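Local coordinates for fatty acyl CoA synthetase FADD13 (FATTY-ACYL-CoA SYNTHETASE) (Mycobacterium tuberculosis, PDB 3R44), which belongs to the ANL superfamily of AMP-binding enzymes, with a large N-terminal domain followed by a smaller C-terminal domain, at residues S29-Q33 and Y210-L214. Residues are numbered along the deposited sequence; the frame is centred on the assembly and turned at random.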
# COMPACT_ATOMS: atom_id res chain seq x y z
N SER A 29 -5.73 6.34 -27.97
CA SER A 29 -6.93 6.95 -27.40
C SER A 29 -6.68 8.38 -27.01
O SER A 29 -6.84 8.67 -25.86
CB SER A 29 -7.32 6.27 -26.08
OG SER A 29 -7.26 4.89 -26.17
N PRO A 30 -6.32 9.25 -27.94
CA PRO A 30 -5.86 10.59 -27.59
C PRO A 30 -6.93 11.43 -26.92
O PRO A 30 -6.64 12.27 -26.08
CB PRO A 30 -5.49 11.23 -28.95
CG PRO A 30 -6.00 10.35 -29.97
CD PRO A 30 -6.07 8.97 -29.37
N ARG A 31 -8.18 11.19 -27.32
CA ARG A 31 -9.27 12.03 -26.84
C ARG A 31 -10.06 11.41 -25.71
O ARG A 31 -11.04 11.98 -25.21
CB ARG A 31 -10.15 12.45 -28.04
CG ARG A 31 -9.27 13.20 -29.15
CD ARG A 31 -8.80 14.48 -28.46
NE ARG A 31 -7.89 15.40 -29.14
CZ ARG A 31 -8.25 16.57 -29.68
NH1 ARG A 31 -9.54 16.98 -29.71
NH2 ARG A 31 -7.31 17.34 -30.23
N LEU A 32 -9.64 10.24 -25.27
CA LEU A 32 -10.24 9.63 -24.13
C LEU A 32 -9.87 10.38 -22.86
O LEU A 32 -8.71 10.76 -22.68
CB LEU A 32 -9.75 8.18 -24.01
CG LEU A 32 -10.14 7.42 -22.75
CD1 LEU A 32 -11.70 7.25 -22.63
CD2 LEU A 32 -9.46 6.06 -22.80
N GLN A 33 -10.85 10.68 -22.00
CA GLN A 33 -10.50 11.29 -20.72
C GLN A 33 -9.52 10.48 -19.87
O GLN A 33 -9.68 9.24 -19.67
CB GLN A 33 -11.72 11.64 -19.91
CG GLN A 33 -12.66 12.64 -20.57
CD GLN A 33 -13.69 13.10 -19.57
OE1 GLN A 33 -14.44 12.32 -19.06
NE2 GLN A 33 -13.61 14.35 -19.19
N TYR A 210 -11.83 -1.31 -21.01
CA TYR A 210 -11.56 -0.12 -21.79
C TYR A 210 -12.66 0.89 -21.54
O TYR A 210 -13.84 0.53 -21.56
CB TYR A 210 -11.51 -0.47 -23.25
CG TYR A 210 -11.25 0.72 -24.16
CD1 TYR A 210 -10.22 1.61 -23.90
CD2 TYR A 210 -12.06 0.97 -25.28
CE1 TYR A 210 -9.97 2.73 -24.76
CE2 TYR A 210 -11.82 2.08 -26.13
CZ TYR A 210 -10.76 2.95 -25.85
OH TYR A 210 -10.51 4.05 -26.66
N ARG A 211 -12.26 2.13 -21.29
CA ARG A 211 -13.14 3.27 -21.01
C ARG A 211 -13.81 3.23 -19.60
O ARG A 211 -14.61 4.11 -19.30
CB ARG A 211 -14.18 3.46 -22.14
CG ARG A 211 -13.54 3.67 -23.51
CD ARG A 211 -14.46 4.08 -24.66
NE ARG A 211 -14.82 5.49 -24.48
CZ ARG A 211 -14.36 6.51 -25.20
NH1 ARG A 211 -13.54 6.33 -26.23
NH2 ARG A 211 -14.76 7.74 -24.88
N ASP A 212 -13.46 2.26 -18.73
CA ASP A 212 -13.93 2.31 -17.35
C ASP A 212 -13.45 3.66 -16.74
O ASP A 212 -12.44 4.25 -17.14
CB ASP A 212 -13.38 1.17 -16.48
CG ASP A 212 -14.21 -0.11 -16.53
OD1 ASP A 212 -15.39 -0.09 -16.97
OD2 ASP A 212 -13.69 -1.19 -16.08
N ARG A 213 -14.22 4.13 -15.76
CA ARG A 213 -13.91 5.32 -14.99
C ARG A 213 -13.66 4.90 -13.55
O ARG A 213 -14.50 4.23 -12.92
CB ARG A 213 -15.06 6.31 -15.11
CG ARG A 213 -15.38 6.55 -16.52
CD ARG A 213 -16.47 7.53 -16.81
NE ARG A 213 -16.26 8.93 -16.42
CZ ARG A 213 -15.70 9.86 -17.19
NH1 ARG A 213 -15.19 9.51 -18.34
NH2 ARG A 213 -15.66 11.13 -16.79
N LEU A 214 -12.51 5.29 -13.02
CA LEU A 214 -12.02 4.71 -11.78
C LEU A 214 -11.76 5.81 -10.76
O LEU A 214 -10.94 6.73 -10.98
CB LEU A 214 -10.76 3.85 -12.05
CG LEU A 214 -10.25 3.07 -10.83
CD1 LEU A 214 -9.40 1.87 -11.28
CD2 LEU A 214 -9.39 3.99 -9.96
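Gln33 and Arg213 make the strongest polar link between residues 29-33 and 210-214. The amide oxygen OE1 of Gln33 sits between the two terminal nitrogens of the Arg213 guanidinium and accepts from both. Arg213 NH2 is 2.8 Å from Gln33 OE1, and Arg213 NH1 is 3.0 Å from the same oxygen. OE1 lies in the guanidinium plane, and the amide plane is turned only 21° from it. This end-on fork restrains the Arg213 guanidinium, and the amide is found nearly coplanar with it. Arg213 NH2 also forms a salt bridge with Glu257, which probably offsets part of the positive charge.

The second polar contact is weak. Ser29 OG meets Tyr210 OH at 3.4 Å, at the edge of the ring. The stronger partner of the serine hydroxyl is Arg25, in the preceding helix 18-28.

Leu32 packs between these two links. Its CG stands anti to the backbone N (chi1 172°), and its two methyls reach different partners. CD1 lies over one face of the Arg211 guanidinium, 3.8 Å from Arg211 CZ. A bend at chi3 of Arg211 (75°) brings the guanidinium to this methyl. CD2 packs against the Tyr210 ring, 3.9 Å from Tyr210 CE1. Arg211 CG lies over the centre of one face of the Tyr210 ring, so the two neighbours pack together beside the leucine.

Residues 29-32 form a type I beta turn, closed by a backbone hydrogen bond from Leu32 N to Ser29 O. The turn leads from helix 18-28 into strand 33-37. Residues 210-212 lead into strand 213-216. Strand 238-241 runs between these two parallel strands of the large mixed sheet, so the Gln33-Arg213 pair spans it, with Thr238 touching both Leu32 and Arg213.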